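Side-chain contacts in alternansucrase (Leuconostoc mesenteroides, PDB 6HVG), which is an enzyme of glycosyl hydrolase family 70, a TIM-barrel-clan protein that also carries choline-binding-like repeats: residues 211-216 with 242-247; 225-230 with 256-261; 586-591 with 1245-1250. All coordinates share one frame; numbering follows the deposited sequence.

In the fold
From the N terminus, residues 211-216 open interaction 1 on the second strand of a hairpin and residues 225-230 open interaction 2 on the next strand. Interaction 1 then closes at 242-247 and interaction 2 at 256-261, so the two loops cross, binding successive hairpins of the repeat region in overlapping fashion. They also touch: Gly247 N probably donates to Phe258 O across 2.9 Å. Interaction 3 starts only after both have closed. It spans more than 650 residues of the family 70 region, joining the start of helix 587-601 to strand 1248-1252, and centre to centre it lies about 75 Å from interaction 1 and about 69 Å from interaction 2.

Interaction 1: residues 211-216 with 242-247; sequences GKAQGY and GQPLIG
One water joins Gly215 to Gly242: it accepts a hydrogen bond of 2.9 Å from Gly215 N and also lies 3.0 Å from Gly242 O in hydrogen-bonding geometry. It bridges two consecutive hairpins of a choline-binding-like repeat array, here strand 212-216 and the loop that follows strand 235-238. The water fills the role that a direct backbone bond might otherwise play, the CA atoms of Gln214 and Gly242 being 6.2 Å apart. Beside the water the contact is van der Waals. The ring of Pro244 comes up to the strand with its CD against the carbonyl of Ala213, CD to O being 3.5 Å, and the apolar part is Pro244 CG, which reaches the methyl CB of Ala213 only at 4.5 Å. The same Ala213 methyl belongs to a wider cluster, touching Val206 and Ile208 of the partner strand and Tyr236, and Pro244 leans on Phe238. Asp239 OD2 takes weak hydrogen bonds from Gly242 N and Gln243 N at the start of the loop. Gln214 extends its chain (chi2 176°) to place OE1 where it accepts a weak hydrogen bond of 2.9 Å from Tyr216 OH.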
ATOM      1  N   GLY A 211      38.444 -38.717  16.585  1.00 72.87           N
ATOM      2  CA  GLY A 211      37.342 -39.693  16.657  1.00 72.49           C
ATOM      3  C   GLY A 211      35.947 -39.193  17.048  1.00 69.53           C
ATOM      4  O   GLY A 211      34.976 -39.945  17.029  1.00 68.94           O
ATOM      5  N   LYS A 212      35.822 -37.929  17.411  1.00 67.42           N
ATOM      6  CA  LYS A 212      34.655 -37.509  18.143  1.00 65.88           C
ATOM      7  C   LYS A 212      33.990 -36.290  17.588  1.00 63.18           C
ATOM      8  O   LYS A 212      34.632 -35.434  17.004  1.00 62.28           O
ATOM      9  CB  LYS A 212      35.057 -37.291  19.592  1.00 67.49           C
ATOM     10  CG  LYS A 212      35.361 -38.612  20.266  1.00 70.83           C
ATOM     11  CD  LYS A 212      36.255 -38.465  21.467  1.00 73.21           C
ATOM     12  CE  LYS A 212      36.524 -39.832  22.029  1.00 76.19           C
ATOM     13  NZ  LYS A 212      37.520 -39.743  23.122  1.00 80.92           N
ATOM     14  N   ALA A 213      32.684 -36.234  17.793  1.00 62.55           N
ATOM     15  CA  ALA A 213      31.882 -35.110  17.327  1.00 63.40           C
ATOM     16  C   ALA A 213      32.035 -33.924  18.263  1.00 63.09           C
ATOM     17  O   ALA A 213      32.028 -34.082  19.476  1.00 63.73           O
ATOM     18  CB  ALA A 213      30.414 -35.503  17.213  1.00 62.36           C
ATOM     19  N   GLN A 214      32.179 -32.743  17.678  1.00 62.83           N
ATOM     20  CA  GLN A 214      32.365 -31.514  18.422  1.00 62.98           C
ATOM     21  C   GLN A 214      31.585 -30.422  17.679  1.00 60.94           C
ATOM     22  O   GLN A 214      31.707 -30.281  16.468  1.00 60.58           O
ATOM     23  CB  GLN A 214      33.875 -31.178  18.567  1.00 65.45           C
ATOM     24  CG  GLN A 214      34.652 -32.140  19.480  1.00 66.96           C
ATOM     25  CD  GLN A 214      36.168 -31.869  19.553  1.00 69.89           C
ATOM     26  OE1 GLN A 214      36.670 -30.844  19.068  1.00 70.81           O
ATOM     27  NE2 GLN A 214      36.899 -32.793  20.169  1.00 69.54           N
ATOM     28  N   GLY A 215      30.754 -29.681  18.411  1.00 60.29           N
ATOM     29  CA  GLY A 215      29.908 -28.639  17.829  1.00 59.17           C
ATOM     30  C   GLY A 215      30.697 -27.365  17.669  1.00 59.56           C
ATOM     31  O   GLY A 215      31.683 -27.169  18.361  1.00 59.54           O
ATOM     32  N   TYR A 216      30.282 -26.512  16.743  1.00 59.44           N
ATOM     33  CA  TYR A 216      30.963 -25.234  16.519  1.00 60.79           C
ATOM     34  C   TYR A 216      29.971 -24.179  16.135  1.00 62.33           C
ATOM     35  O   TYR A 216      28.977 -24.473  15.488  1.00 63.50           O
ATOM     36  CB  TYR A 216      32.050 -25.347  15.438  1.00 60.85           C
ATOM     37  CG  TYR A 216      33.165 -26.267  15.845  1.00 61.18           C
ATOM     38  CD1 TYR A 216      33.128 -27.612  15.513  1.00 62.04           C
ATOM     39  CD2 TYR A 216      34.236 -25.803  16.606  1.00 61.69           C
ATOM     40  CE1 TYR A 216      34.140 -28.473  15.909  1.00 63.97           C
ATOM     41  CE2 TYR A 216      35.248 -26.649  17.012  1.00 63.46           C
ATOM     42  CZ  TYR A 216      35.197 -27.987  16.659  1.00 64.52           C
ATOM     43  OH  TYR A 216      36.187 -28.842  17.053  1.00 64.75           O
ATOM     44  N   GLY A 242      32.070 -30.387  25.978  1.00 74.28           N
ATOM     45  CA  GLY A 242      31.978 -30.314  24.518  1.00 72.56           C
ATOM     46  C   GLY A 242      31.665 -31.665  23.906  1.00 71.11           C
ATOM     47  O   GLY A 242      31.558 -31.785  22.695  1.00 71.80           O
ATOM     48  N   GLN A 243      31.501 -32.681  24.744  1.00 70.06           N
ATOM     49  CA  GLN A 243      31.225 -34.032  24.297  1.00 69.12           C
ATOM     50  C   GLN A 243      29.724 -34.227  24.206  1.00 68.69           C
ATOM     51  O   GLN A 243      28.997 -33.815  25.101  1.00 68.09           O
ATOM     52  CB  GLN A 243      31.838 -35.027  25.287  1.00 69.75           C
ATOM     53  CG  GLN A 243      33.341 -34.961  25.326  1.00 70.68           C
ATOM     54  CD  GLN A 243      33.926 -36.066  26.155  1.00 73.31           C
ATOM     55  OE1 GLN A 243      33.311 -36.540  27.102  1.00 72.40           O
ATOM     56  NE2 GLN A 243      35.124 -36.494  25.802  1.00 79.32           N
ATOM     57  N   PRO A 244      29.240 -34.840  23.109  1.00 68.66           N
ATOM     58  CA  PRO A 244      27.795 -34.977  22.980  1.00 66.77           C
ATOM     59  C   PRO A 244      27.213 -35.939  23.978  1.00 68.74           C
ATOM     60  O   PRO A 244      27.863 -36.917  24.350  1.00 69.44           O
ATOM     61  CB  PRO A 244      27.617 -35.558  21.585  1.00 66.09           C
ATOM     62  CG  PRO A 244      28.877 -36.294  21.336  1.00 67.22           C
ATOM     63  CD  PRO A 244      29.948 -35.456  21.972  1.00 68.83           C
ATOM     64  N   LEU A 245      25.971 -35.680  24.386  1.00 70.74           N
ATOM     65  CA  LEU A 245      25.286 -36.585  25.302  1.00 70.47           C
ATOM     66  C   LEU A 245      24.671 -37.712  24.506  1.00 68.44           C
ATOM     67  O   LEU A 245      24.251 -37.521  23.376  1.00 66.48           O
ATOM     68  CB  LEU A 245      24.200 -35.848  26.089  1.00 71.54           C
ATOM     69  CG  LEU A 245      24.643 -34.777  27.081  1.00 73.09           C
ATOM     70  CD1 LEU A 245      23.430 -34.023  27.613  1.00 73.57           C
ATOM     71  CD2 LEU A 245      25.434 -35.434  28.203  1.00 74.15           C
ATOM     72  N   ILE A 246      24.631 -38.884  25.118  1.00 68.25           N
ATOM     73  CA  ILE A 246      24.108 -40.076  24.507  1.00 68.95           C
ATOM     74  C   ILE A 246      23.093 -40.728  25.426  1.00 69.51           C
ATOM     75  O   ILE A 246      23.255 -40.714  26.629  1.00 71.67           O
ATOM     76  CB  ILE A 246      25.279 -41.067  24.307  1.00 71.02           C
ATOM     77  CG1 ILE A 246      26.374 -40.400  23.476  1.00 71.00           C
ATOM     78  CG2 ILE A 246      24.803 -42.375  23.665  1.00 71.23           C
ATOM     79  CD1 ILE A 246      27.630 -41.245  23.384  1.00 74.97           C
ATOM     80  N   GLY A 247      22.068 -41.341  24.851  1.00 70.67           N
ATOM     81  CA  GLY A 247      21.059 -42.043  25.622  1.00 68.69           C
ATOM     82  C   GLY A 247      20.014 -41.070  26.111  1.00 67.94           C
ATOM     83  O   GLY A 247      19.953 -39.911  25.672  1.00 63.88           O
TER
HETATM   84  O   HOH W   1      31.667 -29.260  21.102  1.00 60.95           O

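Interaction 2: residues 225-230 with 256-261; sequences KSYVAD and QYFNQQ
Tyr227 and Gln256 both turn CG opposite their own carbonyl carbon (chi1 -75° and -67°), and from these starting points the two side chains come at each other from opposite directions. Beyond CG the chain of Gln256 runs out extended, which carries its amide to the hydroxyl of the tyrosine. The hydrogen bond from Tyr227 OH to Gln256 OE1 is modelled at 2.4 Å, a separation too short to be taken literally at this resolution, so its length is doubtful. OE1 lies at the ring edge and in its plane, whereas the amide as a whole is turned by 67° against the ring. The other end of that amide is held from behind: Gln256 NE2 gives a hydrogen bond to Asn285 OD1, which is consistent with OE1 being the end turned to the tyrosine. One tyrosine of a choline-binding-like hairpin thus makes both a polar contact, through its hydroxyl, and an aromatic one, through its ring edge. In the latter, CE1 of Tyr227 meets CZ of Phe258 loosely at 4.5 Å, each atom near the plane of the opposing ring, an edge-to-edge approach without stacking. Tyr237 adds an edge-to-face partner for Tyr227 and also touches Phe258, so three aromatic residues gather here. Strand 226-229 pairs antiparallel with strand 235-238, starting at a G1 beta bulge in which Lys225 and Ser226 both face Phe238, while Ile251 of strand 249-251 packs on both Tyr227 and Gln256, joining this hairpin to the next.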
ATOM      1  N   LYS A 225      27.546 -27.078  26.346  1.00 72.63           N
ATOM      2  CA  LYS A 225      26.159 -26.987  26.874  1.00 75.87           C
ATOM      3  C   LYS A 225      25.207 -26.269  25.912  1.00 74.58           C
ATOM      4  O   LYS A 225      24.540 -25.314  26.274  1.00 78.01           O
ATOM      5  CB  LYS A 225      26.135 -26.363  28.284  1.00 76.49           C
ATOM      6  CG  LYS A 225      26.183 -27.446  29.357  1.00 80.33           C
ATOM      7  CD  LYS A 225      26.383 -26.975  30.783  1.00 82.11           C
ATOM      8  CE  LYS A 225      26.213 -28.157  31.728  1.00 82.56           C
ATOM      9  NZ  LYS A 225      26.357 -27.749  33.141  1.00 83.80           N
ATOM     10  N   SER A 226      25.161 -26.756  24.679  1.00 73.27           N
ATOM     11  CA  SER A 226      24.352 -26.160  23.639  1.00 67.97           C
ATOM     12  C   SER A 226      23.894 -27.200  22.624  1.00 66.78           C
ATOM     13  O   SER A 226      24.543 -28.201  22.406  1.00 67.55           O
ATOM     14  CB  SER A 226      25.165 -25.087  22.938  1.00 68.60           C
ATOM     15  OG  SER A 226      24.607 -24.781  21.687  1.00 73.60           O
ATOM     16  N   TYR A 227      22.744 -26.950  22.016  1.00 68.77           N
ATOM     17  CA  TYR A 227      22.258 -27.728  20.881  1.00 65.13           C
ATOM     18  C   TYR A 227      22.938 -27.198  19.632  1.00 65.51           C
ATOM     19  O   TYR A 227      23.158 -25.990  19.506  1.00 65.62           O
ATOM     20  CB  TYR A 227      20.744 -27.556  20.701  1.00 60.13           C
ATOM     21  CG  TYR A 227      19.882 -28.298  21.692  1.00 58.67           C
ATOM     22  CD1 TYR A 227      19.736 -29.683  21.618  1.00 59.46           C
ATOM     23  CD2 TYR A 227      19.169 -27.620  22.678  1.00 56.47           C
ATOM     24  CE1 TYR A 227      18.929 -30.379  22.512  1.00 58.38           C
ATOM     25  CE2 TYR A 227      18.350 -28.303  23.563  1.00 56.08           C
ATOM     26  CZ  TYR A 227      18.242 -29.683  23.479  1.00 56.79           C
ATOM     27  OH  TYR A 227      17.456 -30.370  24.346  1.00 55.64           O
ATOM     28  N   VAL A 228      23.272 -28.095  18.713  1.00 67.03           N
ATOM     29  CA  VAL A 228      23.657 -27.698  17.353  1.00 68.67           C
ATOM     30  C   VAL A 228      23.083 -28.655  16.317  1.00 68.88           C
ATOM     31  O   VAL A 228      23.068 -29.880  16.510  1.00 67.58           O
ATOM     32  CB  VAL A 228      25.178 -27.659  17.141  1.00 70.42           C
ATOM     33  CG1 VAL A 228      25.505 -26.856  15.888  1.00 69.61           C
ATOM     34  CG2 VAL A 228      25.872 -27.061  18.346  1.00 73.76           C
ATOM     35  N   ALA A 229      22.615 -28.084  15.212  1.00 69.80           N
ATOM     36  CA  ALA A 229      22.163 -28.886  14.090  1.00 71.29           C
ATOM     37  C   ALA A 229      23.289 -28.891  13.094  1.00 70.46           C
ATOM     38  O   ALA A 229      23.899 -27.841  12.865  1.00 69.03           O
ATOM     39  CB  ALA A 229      20.907 -28.295  13.468  1.00 69.56           C
ATOM     40  N   ASP A 230      23.579 -30.062  12.518  1.00 70.60           N
ATOM     41  CA  ASP A 230      24.624 -30.161  11.502  1.00 69.77           C
ATOM     42  C   ASP A 230      24.071 -29.914  10.087  1.00 70.29           C
ATOM     43  O   ASP A 230      22.889 -29.606   9.917  1.00 69.35           O
ATOM     44  CB  ASP A 230      25.402 -31.480  11.629  1.00 69.22           C
ATOM     45  CG  ASP A 230      24.642 -32.693  11.104  1.00 69.70           C
ATOM     46  OD1 ASP A 230      23.579 -32.535  10.465  1.00 69.04           O
ATOM     47  OD2 ASP A 230      25.123 -33.828  11.341  1.00 67.81           O
ATOM     48  N   GLN A 256      14.671 -36.270  26.400  1.00 72.50           N
ATOM     49  CA  GLN A 256      15.101 -36.537  25.025  1.00 70.35           C
ATOM     50  C   GLN A 256      15.986 -37.792  24.907  1.00 72.53           C
ATOM     51  O   GLN A 256      16.609 -38.222  25.878  1.00 73.56           O
ATOM     52  CB  GLN A 256      15.819 -35.309  24.489  1.00 68.66           C
ATOM     53  CG  GLN A 256      14.891 -34.103  24.308  1.00 66.54           C
ATOM     54  CD  GLN A 256      15.607 -32.777  24.227  1.00 67.88           C
ATOM     55  OE1 GLN A 256      16.811 -32.665  24.508  1.00 66.89           O
ATOM     56  NE2 GLN A 256      14.856 -31.738  23.848  1.00 69.16           N
ATOM     57  N   TYR A 257      16.007 -38.413  23.727  1.00 71.54           N
ATOM     58  CA  TYR A 257      16.849 -39.601  23.504  1.00 69.04           C
ATOM     59  C   TYR A 257      17.955 -39.346  22.500  1.00 68.65           C
ATOM     60  O   TYR A 257      17.770 -38.626  21.535  1.00 65.66           O
ATOM     61  CB  TYR A 257      16.026 -40.785  23.026  1.00 68.90           C
ATOM     62  CG  TYR A 257      16.877 -42.019  22.980  1.00 70.70           C
ATOM     63  CD1 TYR A 257      17.240 -42.644  24.152  1.00 68.59           C
ATOM     64  CD2 TYR A 257      17.361 -42.537  21.782  1.00 72.19           C
ATOM     65  CE1 TYR A 257      18.032 -43.768  24.155  1.00 68.30           C
ATOM     66  CE2 TYR A 257      18.161 -43.654  21.773  1.00 72.36           C
ATOM     67  CZ  TYR A 257      18.484 -44.265  22.962  1.00 71.55           C
ATOM     68  OH  TYR A 257      19.310 -45.364  22.927  1.00 80.36           O
ATOM     69  N   PHE A 258      19.128 -39.925  22.720  1.00 72.47           N
ATOM     70  CA  PHE A 258      20.212 -39.762  21.747  1.00 71.98           C
ATOM     71  C   PHE A 258      20.816 -41.115  21.365  1.00 73.34           C
ATOM     72  O   PHE A 258      21.064 -41.963  22.217  1.00 75.24           O
ATOM     73  CB  PHE A 258      21.285 -38.842  22.322  1.00 71.52           C
ATOM     74  CG  PHE A 258      20.870 -37.404  22.406  1.00 68.44           C
ATOM     75  CD1 PHE A 258      20.286 -36.890  23.554  1.00 68.98           C
ATOM     76  CD2 PHE A 258      21.070 -36.559  21.348  1.00 67.88           C
ATOM     77  CE1 PHE A 258      19.875 -35.563  23.619  1.00 67.38           C
ATOM     78  CE2 PHE A 258      20.676 -35.215  21.413  1.00 66.43           C
ATOM     79  CZ  PHE A 258      20.083 -34.715  22.558  1.00 63.90           C
ATOM     80  N   ASN A 259      21.075 -41.322  20.083  1.00 73.31           N
ATOM     81  CA  ASN A 259      21.645 -42.585  19.639  1.00 74.25           C
ATOM     82  C   ASN A 259      23.105 -42.703  20.066  1.00 75.72           C
ATOM     83  O   ASN A 259      23.702 -41.746  20.559  1.00 75.43           O
ATOM     84  CB  ASN A 259      21.455 -42.764  18.130  1.00 74.49           C
ATOM     85  CG  ASN A 259      22.393 -41.930  17.287  1.00 73.58           C
ATOM     86  OD1 ASN A 259      23.294 -41.259  17.781  1.00 75.33           O
ATOM     87  ND2 ASN A 259      22.173 -41.971  15.987  1.00 74.19           N
ATOM     88  N   GLN A 260      23.686 -43.872  19.863  1.00 76.50           N
ATOM     89  CA  GLN A 260      25.023 -44.137  20.362  1.00 78.35           C
ATOM     90  C   GLN A 260      26.098 -43.235  19.736  1.00 76.46           C
ATOM     91  O   GLN A 260      27.212 -43.169  20.251  1.00 75.04           O
ATOM     92  CB  GLN A 260      25.377 -45.604  20.155  1.00 84.03           C
ATOM     93  CG  GLN A 260      24.454 -46.606  20.843  1.00 85.27           C
ATOM     94  CD  GLN A 260      24.881 -48.031  20.545  1.00 92.66           C
ATOM     95  OE1 GLN A 260      25.446 -48.312  19.475  1.00 95.17           O
ATOM     96  NE2 GLN A 260      24.640 -48.939  21.493  1.00 94.41           N
ATOM     97  N   GLN A 261      25.768 -42.553  18.645  1.00 75.41           N
ATOM     98  CA  GLN A 261      26.683 -41.582  18.034  1.00 76.10           C
ATOM     99  C   GLN A 261      26.389 -40.149  18.429  1.00 74.94           C
ATOM    100  O   GLN A 261      27.017 -39.238  17.910  1.00 71.80           O
ATOM    101  CB  GLN A 261      26.662 -41.702  16.494  1.00 78.39           C
ATOM    102  CG  GLN A 261      27.425 -42.891  15.931  1.00 81.56           C
ATOM    103  CD  GLN A 261      26.742 -44.216  16.245  1.00 86.91           C
ATOM    104  OE1 GLN A 261      25.512 -44.338  16.155  1.00 91.27           O
ATOM    105  NE2 GLN A 261      27.532 -45.219  16.613  1.00 91.83           N
TER

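Interaction 3: residues 586-591 with 1245-1250; sequences NPIVQA and AKYMNG
At the N-cap of helix 587-601, in the family 70 region, the capping residue Asn586 and the first turn receive the side chain of Tyr1247. Asn586 swings its amide back over the helix start, chi1 -177° placing CG opposite the backbone N, and its OD1 accepts from Ile588 N at 2.8 Å. The other end of the amide, ND2, comes to the edge of the tyrosine ring and in its plane, 3.9 Å from Tyr1247 CD1; amide and ring are turned 56° apart. One amide thus caps a helix and borders a ring. Val589 makes the closest approach, CG2 to Tyr1247 CD1 3.5 Å, the two side chains running past each other in opposite directions, while Ile588 CG2 sits 3.9 Å from Tyr1247 OH at the hydroxyl end of the ring. One face of the ring is covered by the neighbouring Lys1246, whose CG stands 4.1 Å above the centre of the Tyr1247 ring. Beyond Tyr1247 the chain enters strand 1248-1252, which lies between strands 580-582 and 534-537 of an antiparallel sheet; there Asn1249 ND2 hydrogen-bonds OD2 of Asp581, one of the residues of the calcium site, and Val589 rests on Ile582, joining helix and sheet.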
ATOM      1  N   ASN A 586     -20.819  13.337  -8.262  1.00 45.90           N
ATOM      2  CA  ASN A 586     -21.872  14.303  -7.960  1.00 45.72           C
ATOM      3  C   ASN A 586     -21.748  15.570  -8.800  1.00 43.65           C
ATOM      4  O   ASN A 586     -20.772  16.291  -8.674  1.00 44.05           O
ATOM      5  CB  ASN A 586     -21.788  14.661  -6.473  1.00 48.72           C
ATOM      6  CG  ASN A 586     -22.878  15.620  -6.016  1.00 48.38           C
ATOM      7  OD1 ASN A 586     -23.402  16.436  -6.784  1.00 48.83           O
ATOM      8  ND2 ASN A 586     -23.206  15.537  -4.742  1.00 46.72           N
ATOM      9  N   PRO A 587     -22.764  15.870  -9.626  1.00 44.86           N
ATOM     10  CA  PRO A 587     -22.736  17.081 -10.449  1.00 45.06           C
ATOM     11  C   PRO A 587     -22.310  18.362  -9.731  1.00 44.37           C
ATOM     12  O   PRO A 587     -21.586  19.174 -10.304  1.00 45.68           O
ATOM     13  CB  PRO A 587     -24.181  17.192 -10.940  1.00 45.00           C
ATOM     14  CG  PRO A 587     -24.676  15.785 -11.009  1.00 43.28           C
ATOM     15  CD  PRO A 587     -23.990  15.072  -9.877  1.00 44.63           C
ATOM     16  N   ILE A 588     -22.747  18.539  -8.495  1.00 43.10           N
ATOM     17  CA  ILE A 588     -22.362  19.715  -7.710  1.00 43.32           C
ATOM     18  C   ILE A 588     -20.858  19.747  -7.449  1.00 41.73           C
ATOM     19  O   ILE A 588     -20.241  20.796  -7.520  1.00 40.47           O
ATOM     20  CB  ILE A 588     -23.149  19.795  -6.379  1.00 43.59           C
ATOM     21  CG1 ILE A 588     -24.642  20.072  -6.657  1.00 45.76           C
ATOM     22  CG2 ILE A 588     -22.606  20.910  -5.492  1.00 44.06           C
ATOM     23  CD1 ILE A 588     -25.575  19.705  -5.521  1.00 44.51           C
ATOM     24  N   VAL A 589     -20.284  18.597  -7.138  1.00 43.27           N
ATOM     25  CA  VAL A 589     -18.858  18.498  -6.862  1.00 46.15           C
ATOM     26  C   VAL A 589     -18.079  18.651  -8.166  1.00 45.88           C
ATOM     27  O   VAL A 589     -17.007  19.243  -8.170  1.00 47.77           O
ATOM     28  CB  VAL A 589     -18.512  17.159  -6.158  1.00 47.89           C
ATOM     29  CG1 VAL A 589     -17.002  16.938  -6.056  1.00 44.71           C
ATOM     30  CG2 VAL A 589     -19.147  17.135  -4.779  1.00 50.48           C
ATOM     31  N   GLN A 590     -18.634  18.146  -9.265  1.00 43.33           N
ATOM     32  CA  GLN A 590     -18.028  18.324 -10.574  1.00 43.80           C
ATOM     33  C   GLN A 590     -17.902  19.799 -10.945  1.00 44.09           C
ATOM     34  O   GLN A 590     -16.865  20.225 -11.461  1.00 44.70           O
ATOM     35  CB  GLN A 590     -18.817  17.574 -11.646  1.00 42.83           C
ATOM     36  CG  GLN A 590     -18.699  16.064 -11.531  1.00 43.44           C
ATOM     37  CD  GLN A 590     -19.461  15.320 -12.614  1.00 45.92           C
ATOM     38  OE1 GLN A 590     -20.211  15.921 -13.381  1.00 45.39           O
ATOM     39  NE2 GLN A 590     -19.279  13.991 -12.671  1.00 45.31           N
ATOM     40  N   ALA A 591     -18.942  20.575 -10.672  1.00 45.20           N
ATOM     41  CA  ALA A 591     -18.915  22.028 -10.904  1.00 47.55           C
ATOM     42  C   ALA A 591     -17.816  22.679 -10.069  1.00 49.12           C
ATOM     43  O   ALA A 591     -17.112  23.569 -10.551  1.00 52.60           O
ATOM     44  CB  ALA A 591     -20.267  22.672 -10.565  1.00 49.22           C
ATOM     45  N   ALA A1245     -19.494  15.656   4.689  1.00 45.59           N
ATOM     46  CA  ALA A1245     -19.550  14.240   4.340  1.00 45.25           C
ATOM     47  C   ALA A1245     -20.402  13.956   3.117  1.00 46.67           C
ATOM     48  O   ALA A1245     -20.114  13.033   2.368  1.00 45.92           O
ATOM     49  CB  ALA A1245     -20.070  13.426   5.520  1.00 47.56           C
ATOM     50  N   LYS A1246     -21.455  14.737   2.904  1.00 48.95           N
ATOM     51  CA  LYS A1246     -22.352  14.475   1.785  1.00 52.67           C
ATOM     52  C   LYS A1246     -21.657  14.555   0.422  1.00 52.40           C
ATOM     53  O   LYS A1246     -22.144  13.997  -0.553  1.00 53.23           O
ATOM     54  CB  LYS A1246     -23.592  15.380   1.841  1.00 59.73           C
ATOM     55  CG  LYS A1246     -23.343  16.884   1.730  1.00 62.74           C
ATOM     56  CD  LYS A1246     -24.671  17.620   1.709  1.00 65.43           C
ATOM     57  CE  LYS A1246     -24.494  19.110   1.883  1.00 70.60           C
ATOM     58  NZ  LYS A1246     -25.816  19.776   2.033  1.00 77.54           N
ATOM     59  N   TYR A1247     -20.521  15.247   0.358  1.00 50.85           N
ATOM     60  CA  TYR A1247     -19.739  15.339  -0.861  1.00 46.80           C
ATOM     61  C   TYR A1247     -18.589  14.332  -0.925  1.00 45.78           C
ATOM     62  O   TYR A1247     -17.770  14.371  -1.845  1.00 46.33           O
ATOM     63  CB  TYR A1247     -19.216  16.768  -1.018  1.00 45.24           C
ATOM     64  CG  TYR A1247     -20.304  17.815  -1.178  1.00 44.72           C
ATOM     65  CD1 TYR A1247     -21.306  17.664  -2.131  1.00 43.24           C
ATOM     66  CD2 TYR A1247     -20.315  18.967  -0.403  1.00 45.59           C
ATOM     67  CE1 TYR A1247     -22.295  18.616  -2.291  1.00 44.57           C
ATOM     68  CE2 TYR A1247     -21.309  19.927  -0.555  1.00 46.72           C
ATOM     69  CZ  TYR A1247     -22.300  19.740  -1.505  1.00 46.07           C
ATOM     70  OH  TYR A1247     -23.304  20.666  -1.690  1.00 45.37           O
ATOM     71  N   MET A1248     -18.573  13.381  -0.005  1.00 44.17           N
ATOM     72  CA  MET A1248     -17.476  12.416   0.091  1.00 43.66           C
ATOM     73  C   MET A1248     -17.961  10.994  -0.141  1.00 43.21           C
ATOM     74  O   MET A1248     -19.070  10.647   0.228  1.00 44.45           O
ATOM     75  CB  MET A1248     -16.827  12.487   1.486  1.00 43.85           C
ATOM     76  CG  MET A1248     -16.267  13.851   1.866  1.00 45.69           C
ATOM     77  SD  MET A1248     -14.764  14.271   0.993  1.00 46.17           S
ATOM     78  CE  MET A1248     -14.648  15.998   1.373  1.00 47.67           C
ATOM     79  N   ASN A1249     -17.104  10.169  -0.730  1.00 43.62           N
ATOM     80  CA  ASN A1249     -17.352   8.748  -0.865  1.00 43.55           C
ATOM     81  C   ASN A1249     -16.977   7.995   0.388  1.00 44.50           C
ATOM     82  O   ASN A1249     -17.600   6.988   0.724  1.00 51.77           O
ATOM     83  CB  ASN A1249     -16.550   8.176  -2.025  1.00 42.04           C
ATOM     84  CG  ASN A1249     -17.056   8.647  -3.377  1.00 42.30           C
ATOM     85  OD1 ASN A1249     -18.228   8.975  -3.535  1.00 42.87           O
ATOM     86  ND2 ASN A1249     -16.160   8.698  -4.357  1.00 43.16           N
ATOM     87  N   GLY A1250     -15.960   8.462   1.090  1.00 42.82           N
ATOM     88  CA  GLY A1250     -15.545   7.776   2.297  1.00 45.02           C
ATOM     89  C   GLY A1250     -14.256   8.293   2.869  1.00 46.07           C
ATOM     90  O   GLY A1250     -13.885   9.449   2.639  1.00 51.71           O
TER